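Local coordinates for protein lactaldehyde dehydrogenase (Methanocaldococcus jannaschii, PDB 3PQA) that oxidises lactaldehyde to lactate with NAD as the preferred cofactor, a step in the biosynthesis of coenzyme F420, and works as a homotetramer, at residues V131-A136 and V160-P165; T138-P143 and S166-L171; V172-A177 and Y194-G199. All blocks are in the same frame, centred on the assembly; numbering follows the deposited sequence.

Contact 1. Residues V131-A136 and V160-P165; sequences VGIVGA and VIVHHP. With SO4 (sulfate ion), chain G.
The carbonyl oxygen of Val160 accepts the N-H of Val134 at 2.8 Å from its N, with the N-H...O angle a straight 165°, and takes a CA-H...O contact from Ile133 as well. The next oxygens repeat the pattern, alternating between strands: Val134 O accepts the N-H of Val162, Val162 O that of Ala136, and Ala136 O that of His164, whose N is 2.9 Å away. Only the first link, Val160 N to Gly132 O, is weak. The two strands run parallel, 22° apart, joined through helix 145-156 as a beta-alpha-beta unit in the Rossmann-like NAD-binding domain of aldehyde dehydrogenases. On one face CG2 of Ile133 meets CG2 of Val162 at 4.0 Å, and helix 33-44 packs over them. Gly135 presents just its CA to that same Val162 methyl. Ala136 and His163 point to the other face, toward helix 145-156. With CG anti to the backbone N (chi1 171°), the His163 ring brings CD2 to 3.5 Å from Ala136 O, while ND1 bonds Tyr194 OH and NE2 bonds Thr138 OG1. At the end of the pairing, the His164 ring donates from NE2 to O3 of a sulfate, probably from the crystallisation liquor, at 2.7 Å.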
ATOM      1  N   VAL B 131      19.720   4.380  -7.847  1.00 10.10           N
ATOM      2  CA  VAL B 131      20.804   4.859  -7.004  1.00 10.39           C
ATOM      3  C   VAL B 131      22.051   5.223  -7.811  1.00 10.08           C
ATOM      4  O   VAL B 131      22.814   6.107  -7.405  1.00 11.07           O
ATOM      5  CB  VAL B 131      21.159   3.854  -5.894  1.00 11.42           C
ATOM      6  CG1 VAL B 131      20.026   3.796  -4.878  1.00 11.83           C
ATOM      7  CG2 VAL B 131      21.461   2.459  -6.466  1.00 11.82           C
ATOM      8  N   GLY B 132      22.244   4.556  -8.947  1.00  9.95           N
ATOM      9  CA  GLY B 132      23.347   4.853  -9.863  1.00 10.35           C
ATOM     10  C   GLY B 132      24.058   3.564 -10.243  1.00 10.70           C
ATOM     11  O   GLY B 132      23.530   2.748 -11.014  1.00 12.01           O
ATOM     12  N   ILE B 133      25.260   3.382  -9.701  1.00 10.77           N
ATOM     13  CA  ILE B 133      26.005   2.143  -9.873  1.00 11.01           C
ATOM     14  C   ILE B 133      25.775   1.255  -8.654  1.00 10.56           C
ATOM     15  O   ILE B 133      26.090   1.645  -7.525  1.00 11.64           O
ATOM     16  CB  ILE B 133      27.523   2.390 -10.055  1.00 11.85           C
ATOM     17  CG1 ILE B 133      27.777   3.292 -11.273  1.00 12.59           C
ATOM     18  CG2 ILE B 133      28.265   1.063 -10.214  1.00 12.57           C
ATOM     19  CD1 ILE B 133      29.269   3.629 -11.518  1.00 12.11           C
ATOM     20  N   VAL B 134      25.204   0.078  -8.902  1.00  9.80           N
ATOM     21  CA  VAL B 134      25.024  -0.952  -7.889  1.00 10.11           C
ATOM     22  C   VAL B 134      26.231  -1.876  -7.956  1.00 10.61           C
ATOM     23  O   VAL B 134      26.500  -2.486  -9.001  1.00 11.02           O
ATOM     24  CB  VAL B 134      23.710  -1.744  -8.103  1.00 11.04           C
ATOM     25  CG1 VAL B 134      23.719  -3.028  -7.284  1.00 12.49           C
ATOM     26  CG2 VAL B 134      22.498  -0.879  -7.737  1.00 12.40           C
ATOM     27  N   GLY B 135      26.941  -1.970  -6.834  1.00 11.11           N
ATOM     28  CA  GLY B 135      28.029  -2.938  -6.675  1.00 10.68           C
ATOM     29  C   GLY B 135      27.478  -4.186  -6.010  1.00 10.48           C
ATOM     30  O   GLY B 135      27.169  -4.164  -4.824  1.00 11.21           O
ATOM     31  N   ALA B 136      27.323  -5.254  -6.788  1.00 10.85           N
ATOM     32  CA  ALA B 136      26.779  -6.523  -6.302  1.00 11.11           C
ATOM     33  C   ALA B 136      27.924  -7.484  -6.015  1.00 11.22           C
ATOM     34  O   ALA B 136      28.800  -7.688  -6.852  1.00 11.60           O
ATOM     35  CB  ALA B 136      25.836  -7.119  -7.345  1.00 11.89           C
ATOM     36  N   VAL B 160      23.165   0.852 -13.377  1.00  9.97           N
ATOM     37  CA  VAL B 160      24.323   0.162 -13.919  1.00 10.27           C
ATOM     38  C   VAL B 160      24.842  -0.788 -12.832  1.00  9.77           C
ATOM     39  O   VAL B 160      24.757  -0.479 -11.641  1.00 10.65           O
ATOM     40  CB  VAL B 160      25.397   1.195 -14.316  1.00 11.75           C
ATOM     41  CG1 VAL B 160      26.723   0.521 -14.646  1.00 13.12           C
ATOM     42  CG2 VAL B 160      24.896   2.011 -15.513  1.00 12.93           C
ATOM     43  N   ILE B 161      25.386  -1.930 -13.245  1.00  9.98           N
ATOM     44  CA  ILE B 161      25.870  -2.936 -12.304  1.00 11.04           C
ATOM     45  C   ILE B 161      27.361  -3.294 -12.491  1.00 11.25           C
ATOM     46  O   ILE B 161      27.806  -3.538 -13.614  1.00 11.76           O
ATOM     47  CB  ILE B 161      25.061  -4.222 -12.447  1.00 12.65           C
ATOM     48  CG1 ILE B 161      23.566  -3.939 -12.280  1.00 12.67           C
ATOM     49  CG2 ILE B 161      25.544  -5.281 -11.436  1.00 12.74           C
ATOM     50  CD1 ILE B 161      22.680  -5.038 -12.889  1.00 13.02           C
ATOM     51  N   VAL B 162      28.110  -3.312 -11.387  1.00 11.04           N
ATOM     52  CA  VAL B 162      29.415  -3.984 -11.345  1.00 10.93           C
ATOM     53  C   VAL B 162      29.302  -5.127 -10.347  1.00 10.35           C
ATOM     54  O   VAL B 162      28.863  -4.937  -9.201  1.00 11.09           O
ATOM     55  CB  VAL B 162      30.587  -3.029 -11.026  1.00 11.65           C
ATOM     56  CG1 VAL B 162      30.784  -2.026 -12.184  1.00 12.53           C
ATOM     57  CG2 VAL B 162      30.383  -2.294  -9.707  1.00 12.49           C
ATOM     58  N   HIS B 163      29.647  -6.322 -10.803  1.00 10.23           N
ATOM     59  CA  HIS B 163      29.274  -7.529 -10.085  1.00 11.05           C
ATOM     60  C   HIS B 163      30.488  -8.414  -9.895  1.00 11.20           C
ATOM     61  O   HIS B 163      31.058  -8.889 -10.882  1.00 11.63           O
ATOM     62  CB  HIS B 163      28.190  -8.254 -10.896  1.00 12.73           C
ATOM     63  CG  HIS B 163      27.847  -9.621 -10.384  1.00 13.13           C
ATOM     64  ND1 HIS B 163      27.236 -10.568 -11.172  1.00 13.05           N
ATOM     65  CD2 HIS B 163      28.031 -10.203  -9.173  1.00 13.03           C
ATOM     66  CE1 HIS B 163      27.053 -11.675 -10.470  1.00 13.15           C
ATOM     67  NE2 HIS B 163      27.517 -11.474  -9.250  1.00 13.17           N
ATOM     68  N   HIS B 164      30.890  -8.612  -8.637  1.00 11.56           N
ATOM     69  CA  HIS B 164      31.916  -9.590  -8.307  1.00 12.31           C
ATOM     70  C   HIS B 164      31.317 -10.883  -7.745  1.00 11.01           C
ATOM     71  O   HIS B 164      30.741 -10.876  -6.669  1.00 12.09           O
ATOM     72  CB  HIS B 164      32.934  -9.033  -7.313  1.00 16.22           C
ATOM     73  CG  HIS B 164      33.925 -10.061  -6.861  1.00 17.07           C
ATOM     74  ND1 HIS B 164      34.993 -10.449  -7.642  1.00 16.78           N
ATOM     75  CD2 HIS B 164      33.966 -10.838  -5.753  1.00 16.75           C
ATOM     76  CE1 HIS B 164      35.674 -11.393  -7.013  1.00 17.06           C
ATOM     77  NE2 HIS B 164      35.073 -11.646  -5.866  1.00 17.08           N
ATOM     78  N   PRO B 165      31.476 -12.003  -8.469  1.00 11.01           N
ATOM     79  CA  PRO B 165      31.007 -13.298  -7.991  1.00 10.89           C
ATOM     80  C   PRO B 165      32.094 -13.972  -7.150  1.00 11.59           C
ATOM     81  O   PRO B 165      33.287 -13.720  -7.364  1.00 12.31           O
ATOM     82  CB  PRO B 165      30.793 -14.069  -9.292  1.00 11.70           C
ATOM     83  CG  PRO B 165      31.874 -13.547 -10.194  1.00 12.70           C
ATOM     84  CD  PRO B 165      32.148 -12.116  -9.783  1.00 11.57           C
TER
HETATM   85  S   SO4 G 487      36.626 -14.440  -3.487  1.00 51.00           S
HETATM   86  O1  SO4 G 487      36.191 -15.802  -3.209  1.00 51.03           O
HETATM   87  O2  SO4 G 487      38.044 -14.418  -3.849  1.00 51.03           O
HETATM   88  O3  SO4 G 487      35.843 -13.923  -4.596  1.00 51.04           O
HETATM   89  O4  SO4 G 487      36.434 -13.609  -2.307  1.00 51.05           O

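Contact 2. Residues T138-P143 and S166-L171; sequences TPFNFP and SSKAPL. With SO4 (sulfate ion), chain G.
Phe140 CB sits 3.4 Å from Ser166 OG. This is where two loops lie against each other at the C-terminal ends of neighbouring parallel strands, 122-138 and 160-165, the edge of a Rossmann-like sheet where the cofactor is normally bound. The side chain of Pro139 is about 5 Å from Gly221, part of the NAD site inferred by similarity. Phe140 holds CG between its backbone N and carbonyl carbon (chi1 77°), which turns the ring back along its own loop; CB of Asn141 lies over one face of it, offset toward the rim. On the other loop Lys168 runs out extended beyond CG and crosses the aromatic side chain obliquely, its CB 3.7 Å from Phe140 CB and its CD passing the ring near CD2. The contact with the lysine is thus made by its aliphatic part. Ala169 points its methyl at Phe140, with CB 3.6 Å from Phe140 O, a buried oxygen that finds no polar partner in the model. Pro143 sets CB and CG of its ring against Ala169 O.

Polar links are sparse. Ser166 N gives a weak bond to Thr138 O. A water joins Thr138 OG1 to Pro139 O and accepts a weak, long bond from Ser166 N, so bridging the loops; the threonine hydroxyl is also hydrogen-bonded to His163 NE2. The 166-169 segment is a type I turn, reinforced as an ST turn because Ser166 OG accepts the N-H of Lys168, its N 3.2 Å away. That turn presents the backbone N of Ser167 to a sulfate ion, which His164 and Gly201 also hold: Ser167 N donates to sulfate O3 at 3.0 Å and to O1 at 3.2 Å.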
ATOM      1  N   THR B 138      28.449 -11.352  -4.704  1.00 11.84           N
ATOM      2  CA  THR B 138      27.603 -12.527  -4.549  1.00 12.42           C
ATOM      3  C   THR B 138      28.394 -13.725  -4.039  1.00 12.49           C
ATOM      4  O   THR B 138      29.605 -13.797  -4.244  1.00 12.54           O
ATOM      5  CB  THR B 138      26.900 -12.884  -5.864  1.00 13.35           C
ATOM      6  OG1 THR B 138      27.869 -12.990  -6.917  1.00 14.36           O
ATOM      7  CG2 THR B 138      25.871 -11.795  -6.221  1.00 14.32           C
ATOM      8  N   PRO B 139      27.709 -14.667  -3.368  1.00 12.92           N
ATOM      9  CA  PRO B 139      28.361 -15.740  -2.648  1.00 13.01           C
ATOM     10  C   PRO B 139      28.500 -17.013  -3.486  1.00 12.94           C
ATOM     11  O   PRO B 139      27.887 -17.126  -4.544  1.00 13.67           O
ATOM     12  CB  PRO B 139      27.385 -15.984  -1.492  1.00 13.06           C
ATOM     13  CG  PRO B 139      26.079 -15.815  -2.120  1.00 13.40           C
ATOM     14  CD  PRO B 139      26.252 -14.656  -3.091  1.00 12.99           C
ATOM     15  N   PHE B 140      29.281 -17.967  -2.982  1.00 12.51           N
ATOM     16  CA  PHE B 140      29.555 -19.206  -3.694  1.00 13.08           C
ATOM     17  C   PHE B 140      28.378 -20.197  -3.646  1.00 12.89           C
ATOM     18  O   PHE B 140      28.308 -21.103  -4.474  1.00 12.58           O
ATOM     19  CB  PHE B 140      30.821 -19.885  -3.121  1.00 14.77           C
ATOM     20  CG  PHE B 140      30.584 -20.602  -1.802  1.00 15.22           C
ATOM     21  CD1 PHE B 140      29.968 -21.858  -1.770  1.00 15.00           C
ATOM     22  CD2 PHE B 140      30.947 -20.010  -0.594  1.00 15.00           C
ATOM     23  CE1 PHE B 140      29.731 -22.515  -0.568  1.00 15.25           C
ATOM     24  CE2 PHE B 140      30.724 -20.667   0.614  1.00 15.28           C
ATOM     25  CZ  PHE B 140      30.108 -21.916   0.629  1.00 15.09           C
ATOM     26  N   ASN B 141      27.471 -20.034  -2.679  1.00 13.07           N
ATOM     27  CA  ASN B 141      26.557 -21.136  -2.308  1.00 13.12           C
ATOM     28  C   ASN B 141      25.276 -21.250  -3.139  1.00 13.24           C
ATOM     29  O   ASN B 141      24.855 -22.358  -3.496  1.00 13.26           O
ATOM     30  CB  ASN B 141      26.263 -21.149  -0.786  1.00 14.16           C
ATOM     31  CG  ASN B 141      25.594 -19.872  -0.292  1.00 13.33           C
ATOM     32  OD1 ASN B 141      25.633 -18.827  -0.950  1.00 14.31           O
ATOM     33  ND2 ASN B 141      24.950 -19.960   0.876  1.00 14.28           N
ATOM     34  N   PHE B 142      24.658 -20.109  -3.450  1.00 13.50           N
ATOM     35  CA  PHE B 142      23.559 -20.055  -4.410  1.00 13.85           C
ATOM     36  C   PHE B 142      23.952 -18.965  -5.411  1.00 13.97           C
ATOM     37  O   PHE B 142      23.288 -17.925  -5.510  1.00 14.44           O
ATOM     38  CB  PHE B 142      22.208 -19.781  -3.711  1.00 15.09           C
ATOM     39  CG  PHE B 142      21.771 -20.898  -2.787  1.00 15.39           C
ATOM     40  CD1 PHE B 142      20.775 -21.790  -3.174  1.00 15.34           C
ATOM     41  CD2 PHE B 142      22.402 -21.081  -1.545  1.00 15.31           C
ATOM     42  CE1 PHE B 142      20.388 -22.853  -2.315  1.00 15.55           C
ATOM     43  CE2 PHE B 142      22.045 -22.140  -0.690  1.00 15.51           C
ATOM     44  CZ  PHE B 142      21.032 -23.026  -1.077  1.00 15.47           C
ATOM     45  N   PRO B 143      25.046 -19.209  -6.161  1.00 13.89           N
ATOM     46  CA  PRO B 143      25.618 -18.164  -7.012  1.00 13.86           C
ATOM     47  C   PRO B 143      24.705 -17.722  -8.151  1.00 13.76           C
ATOM     48  O   PRO B 143      24.846 -16.600  -8.648  1.00 14.55           O
ATOM     49  CB  PRO B 143      26.899 -18.824  -7.548  1.00 14.52           C
ATOM     50  CG  PRO B 143      26.581 -20.288  -7.559  1.00 14.04           C
ATOM     51  CD  PRO B 143      25.724 -20.512  -6.351  1.00 14.58           C
ATOM     52  N   SER B 166      31.702 -14.817  -6.203  1.00 12.31           N
ATOM     53  CA  SER B 166      32.687 -15.551  -5.423  1.00 13.20           C
ATOM     54  C   SER B 166      33.559 -16.419  -6.330  1.00 13.69           C
ATOM     55  O   SER B 166      33.049 -17.142  -7.183  1.00 13.88           O
ATOM     56  CB  SER B 166      31.987 -16.455  -4.405  1.00 13.94           C
ATOM     57  OG  SER B 166      32.936 -17.297  -3.765  1.00 15.35           O
ATOM     58  N   SER B 167      34.869 -16.361  -6.116  1.00 13.90           N
ATOM     59  CA  SER B 167      35.821 -17.175  -6.877  1.00 14.41           C
ATOM     60  C   SER B 167      35.738 -18.669  -6.563  1.00 14.43           C
ATOM     61  O   SER B 167      36.338 -19.490  -7.263  1.00 14.47           O
ATOM     62  CB  SER B 167      37.236 -16.664  -6.637  1.00 15.22           C
ATOM     63  OG  SER B 167      37.299 -15.282  -6.929  1.00 17.89           O
ATOM     64  N   LYS B 168      34.975 -19.024  -5.532  1.00 15.47           N
ATOM     65  CA  LYS B 168      34.822 -20.421  -5.133  1.00 16.93           C
ATOM     66  C   LYS B 168      33.850 -21.177  -6.035  1.00 16.09           C
ATOM     67  O   LYS B 168      33.892 -22.399  -6.106  1.00 16.61           O
ATOM     68  CB  LYS B 168      34.378 -20.501  -3.678  1.00 19.86           C
ATOM     69  CG  LYS B 168      35.489 -20.177  -2.711  1.00 20.82           C
ATOM     70  CD  LYS B 168      34.945 -19.956  -1.320  1.00 20.78           C
ATOM     71  CE  LYS B 168      35.988 -19.291  -0.443  1.00 21.14           C
ATOM     72  NZ  LYS B 168      35.279 -18.722   0.717  1.00 21.32           N
ATOM     73  N   ALA B 169      32.968 -20.442  -6.714  1.00 14.55           N
ATOM     74  CA  ALA B 169      32.044 -21.037  -7.682  1.00 13.26           C
ATOM     75  C   ALA B 169      31.578 -20.015  -8.718  1.00 13.34           C
ATOM     76  O   ALA B 169      30.391 -19.746  -8.817  1.00 13.98           O
ATOM     77  CB  ALA B 169      30.834 -21.680  -6.971  1.00 13.21           C
ATOM     78  N   PRO B 170      32.519 -19.468  -9.513  1.00 13.42           N
ATOM     79  CA  PRO B 170      32.216 -18.376 -10.448  1.00 13.40           C
ATOM     80  C   PRO B 170      31.593 -18.792 -11.789  1.00 13.37           C
ATOM     81  O   PRO B 170      31.056 -17.939 -12.496  1.00 13.37           O
ATOM     82  CB  PRO B 170      33.600 -17.757 -10.696  1.00 13.81           C
ATOM     83  CG  PRO B 170      34.537 -18.928 -10.613  1.00 14.46           C
ATOM     84  CD  PRO B 170      33.933 -19.891  -9.599  1.00 13.81           C
ATOM     85  N   LEU B 171      31.650 -20.076 -12.143  1.00 13.98           N
ATOM     86  CA  LEU B 171      31.335 -20.456 -13.532  1.00 14.78           C
ATOM     87  C   LEU B 171      29.881 -20.218 -13.948  1.00 14.48           C
ATOM     88  O   LEU B 171      29.606 -19.804 -15.088  1.00 14.25           O
ATOM     89  CB  LEU B 171      31.785 -21.887 -13.849  1.00 16.09           C
ATOM     90  CG  LEU B 171      33.279 -22.186 -13.656  1.00 16.80           C
ATOM     91  CD1 LEU B 171      33.587 -23.605 -14.101  1.00 16.24           C
ATOM     92  CD2 LEU B 171      34.177 -21.175 -14.392  1.00 16.21           C
TER
HETATM   93  S   SO4 G 487      36.626 -14.440  -3.487  1.00 51.00           S
HETATM   94  O1  SO4 G 487      36.191 -15.802  -3.209  1.00 51.03           O
HETATM   95  O2  SO4 G 487      38.044 -14.418  -3.849  1.00 51.03           O
HETATM   96  O3  SO4 G 487      35.843 -13.923  -4.596  1.00 51.04           O
HETATM   97  O4  SO4 G 487      36.434 -13.609  -2.307  1.00 51.05           O
HETATM   98  O   HOH W   1      28.358 -15.608  -6.808  1.00 14.04           O

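Contact 3. Residues V172-A177 and Y194-G199; sequences VCIELA and YNLLTG
Leu196 holds CG anti to its backbone N (chi1 -171°), and chi2 of 75° turns CD1 aside and leaves CD2 to extend the chain straight out, against helix 171-186. There CD2 packs 3.6 Å from the carbonyl O of Cys173 and also touches CG1 of Ile174 and CB of Ala177, while CD1 reaches toward Cys173 CB. The side chains of Ile174 and Leu196 cross at about a right angle. Tyr194 brings the edge of its ring to Ala177: CE2 lies 3.8 Å from Ala177 CB, close to the ring plane. An alanine at Leu196 would remove both methyls and is likely to open a gap between helix and strand, leaving Ile174 CG1 without its leucine partner and Ala177 with the tyrosine edge alone beside the shortened side chain. The one polar connection is a water that donates to Cys173 O at 2.7 Å and lies 2.9 Å from Tyr194 OH, a hydroxyl also bonded to His163. Helix and strand run nearly antiparallel, 154° apart, in the beta-alpha-beta unit of strand 160-165, helix 171-186 and strand 194-196. Pro165 of the first strand meets both Cys173 and Leu196, while helix 145-156 touches Cys173 and Tyr194.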
ATOM      1  N   VAL B 172      28.954 -20.432 -13.024  1.00 14.25           N
ATOM      2  CA  VAL B 172      27.564 -20.187 -13.362  1.00 14.55           C
ATOM      3  C   VAL B 172      27.333 -18.686 -13.571  1.00 13.37           C
ATOM      4  O   VAL B 172      26.485 -18.313 -14.372  1.00 13.75           O
ATOM      5  CB  VAL B 172      26.567 -20.796 -12.352  1.00 16.79           C
ATOM      6  CG1 VAL B 172      26.383 -19.898 -11.131  1.00 18.50           C
ATOM      7  CG2 VAL B 172      25.238 -21.081 -13.037  1.00 18.50           C
ATOM      8  N   CYS B 173      28.100 -17.848 -12.863  1.00 12.80           N
ATOM      9  CA  CYS B 173      28.002 -16.383 -12.983  1.00 12.97           C
ATOM     10  C   CYS B 173      28.558 -15.887 -14.303  1.00 13.12           C
ATOM     11  O   CYS B 173      28.039 -14.919 -14.877  1.00 13.57           O
ATOM     12  CB  CYS B 173      28.722 -15.700 -11.825  1.00 13.74           C
ATOM     13  SG  CYS B 173      27.906 -16.059 -10.257  1.00 16.05           S
ATOM     14  N   ILE B 174      29.605 -16.557 -14.785  1.00 13.02           N
ATOM     15  CA  ILE B 174      30.144 -16.280 -16.120  1.00 13.91           C
ATOM     16  C   ILE B 174      29.090 -16.636 -17.172  1.00 12.23           C
ATOM     17  O   ILE B 174      28.881 -15.884 -18.125  1.00 12.62           O
ATOM     18  CB  ILE B 174      31.499 -17.018 -16.367  1.00 16.72           C
ATOM     19  CG1 ILE B 174      32.600 -16.375 -15.516  1.00 17.21           C
ATOM     20  CG2 ILE B 174      31.880 -16.976 -17.837  1.00 17.21           C
ATOM     21  CD1 ILE B 174      33.839 -17.275 -15.307  1.00 17.33           C
ATOM     22  N   GLU B 175      28.397 -17.755 -16.963  1.00 12.17           N
ATOM     23  CA  GLU B 175      27.308 -18.148 -17.853  1.00 13.35           C
ATOM     24  C   GLU B 175      26.141 -17.164 -17.827  1.00 12.70           C
ATOM     25  O   GLU B 175      25.576 -16.844 -18.875  1.00 12.11           O
ATOM     26  CB  GLU B 175      26.826 -19.563 -17.562  1.00 17.08           C
ATOM     27  CG  GLU B 175      27.814 -20.673 -18.015  1.00 18.85           C
ATOM     28  CD  GLU B 175      28.399 -20.429 -19.400  1.00 17.97           C
ATOM     29  OE1 GLU B 175      27.639 -20.385 -20.395  1.00 19.00           O
ATOM     30  OE2 GLU B 175      29.633 -20.253 -19.490  1.00 18.98           O
ATOM     31  N   LEU B 176      25.790 -16.693 -16.630  1.00 12.49           N
ATOM     32  CA  LEU B 176      24.706 -15.709 -16.502  1.00 12.16           C
ATOM     33  C   LEU B 176      25.082 -14.400 -17.196  1.00 11.92           C
ATOM     34  O   LEU B 176      24.232 -13.765 -17.825  1.00 12.45           O
ATOM     35  CB  LEU B 176      24.341 -15.473 -15.032  1.00 13.48           C
ATOM     36  CG  LEU B 176      23.248 -14.431 -14.740  1.00 13.36           C
ATOM     37  CD1 LEU B 176      21.911 -14.845 -15.361  1.00 13.58           C
ATOM     38  CD2 LEU B 176      23.106 -14.225 -13.235  1.00 13.60           C
ATOM     39  N   ALA B 177      26.352 -14.002 -17.083  1.00 11.75           N
ATOM     40  CA  ALA B 177      26.853 -12.773 -17.708  1.00 12.12           C
ATOM     41  C   ALA B 177      26.713 -12.815 -19.236  1.00 12.34           C
ATOM     42  O   ALA B 177      26.286 -11.829 -19.852  1.00 12.18           O
ATOM     43  CB  ALA B 177      28.303 -12.510 -17.300  1.00 12.68           C
ATOM     44  N   TYR B 194      26.136  -3.698 -17.610  1.00 11.38           N
ATOM     45  CA  TYR B 194      26.382  -4.805 -16.685  1.00 12.29           C
ATOM     46  C   TYR B 194      27.801  -5.333 -16.863  1.00 12.81           C
ATOM     47  O   TYR B 194      28.216  -5.648 -17.987  1.00 13.64           O
ATOM     48  CB  TYR B 194      25.363  -5.937 -16.866  1.00 13.64           C
ATOM     49  CG  TYR B 194      25.770  -7.159 -16.069  1.00 13.93           C
ATOM     50  CD1 TYR B 194      25.456  -7.264 -14.713  1.00 13.79           C
ATOM     51  CD2 TYR B 194      26.537  -8.175 -16.658  1.00 13.79           C
ATOM     52  CE1 TYR B 194      25.867  -8.369 -13.970  1.00 14.02           C
ATOM     53  CE2 TYR B 194      26.957  -9.277 -15.930  1.00 13.98           C
ATOM     54  CZ  TYR B 194      26.628  -9.374 -14.590  1.00 13.89           C
ATOM     55  OH  TYR B 194      27.045 -10.469 -13.862  1.00 14.02           O
ATOM     56  N   ASN B 195      28.528  -5.446 -15.753  1.00 13.14           N
ATOM     57  CA  ASN B 195      29.940  -5.806 -15.794  1.00 13.50           C
ATOM     58  C   ASN B 195      30.290  -6.879 -14.762  1.00 12.84           C
ATOM     59  O   ASN B 195      30.281  -6.617 -13.563  1.00 13.10           O
ATOM     60  CB  ASN B 195      30.810  -4.569 -15.551  1.00 15.41           C
ATOM     61  CG  ASN B 195      30.432  -3.383 -16.447  1.00 15.10           C
ATOM     62  OD1 ASN B 195      30.992  -3.219 -17.530  1.00 15.75           O
ATOM     63  ND2 ASN B 195      29.479  -2.555 -15.997  1.00 15.65           N
ATOM     64  N   LEU B 196      30.621  -8.079 -15.235  1.00 13.08           N
ATOM     65  CA  LEU B 196      31.088  -9.134 -14.344  1.00 13.78           C
ATOM     66  C   LEU B 196      32.594  -8.995 -14.154  1.00 13.91           C
ATOM     67  O   LEU B 196      33.356  -9.000 -15.129  1.00 14.57           O
ATOM     68  CB  LEU B 196      30.726 -10.516 -14.892  1.00 14.79           C
ATOM     69  CG  LEU B 196      30.967 -11.708 -13.955  1.00 15.22           C
ATOM     70  CD1 LEU B 196      29.919 -11.840 -12.824  1.00 14.91           C
ATOM     71  CD2 LEU B 196      31.034 -12.996 -14.772  1.00 14.93           C
ATOM     72  N   LEU B 197      33.002  -8.838 -12.900  1.00 13.87           N
ATOM     73  CA  LEU B 197      34.400  -8.609 -12.540  1.00 13.77           C
ATOM     74  C   LEU B 197      34.919  -9.763 -11.667  1.00 13.04           C
ATOM     75  O   LEU B 197      34.641  -9.831 -10.453  1.00 13.26           O
ATOM     76  CB  LEU B 197      34.556  -7.262 -11.818  1.00 14.82           C
ATOM     77  CG  LEU B 197      33.962  -6.003 -12.456  1.00 15.00           C
ATOM     78  CD1 LEU B 197      34.352  -4.777 -11.644  1.00 14.99           C
ATOM     79  CD2 LEU B 197      34.414  -5.861 -13.920  1.00 14.97           C
ATOM     80  N   THR B 198      35.659 -10.675 -12.299  1.00 12.27           N
ATOM     81  CA  THR B 198      36.195 -11.841 -11.604  1.00 11.56           C
ATOM     82  C   THR B 198      37.574 -11.562 -11.037  1.00 11.32           C
ATOM     83  O   THR B 198      38.303 -10.708 -11.554  1.00 12.11           O
ATOM     84  CB  THR B 198      36.213 -13.126 -12.492  1.00 12.37           C
ATOM     85  OG1 THR B 198      36.922 -12.881 -13.714  1.00 13.61           O
ATOM     86  CG2 THR B 198      34.779 -13.577 -12.808  1.00 13.47           C
ATOM     87  N   GLY B 199      37.923 -12.272  -9.971  1.00 11.84           N
ATOM     88  CA  GLY B 199      39.248 -12.141  -9.368  1.00 12.51           C
ATOM     89  C   GLY B 199      39.195 -12.255  -7.863  1.00 13.07           C
ATOM     90  O   GLY B 199      38.205 -12.729  -7.299  1.00 13.82           O
TER
HETATM   91  O   HOH W   2      26.414 -13.262 -13.417  1.00 17.15           O

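Contact 1 is fully buried and held by backbone bonds between parallel strands; contacts 2 and 3 are partly buried and rely mainly on packing, contact 2 of loops and contact 3 of a helix on a strand. Strand 160-165 binds the three together: it pairs with strand 122-138 in contact 1, runs on into the 166-171 loop of contact 2, and neighbours strand 194-196 of contact 3. The ring of His163 ties contact 1 directly to the other two. The sulfate is shared by contacts 1 and 2, at the strand ends. Contact 3 lies away from the annotated sites, whereas contact 2 approaches the presumed NAD site.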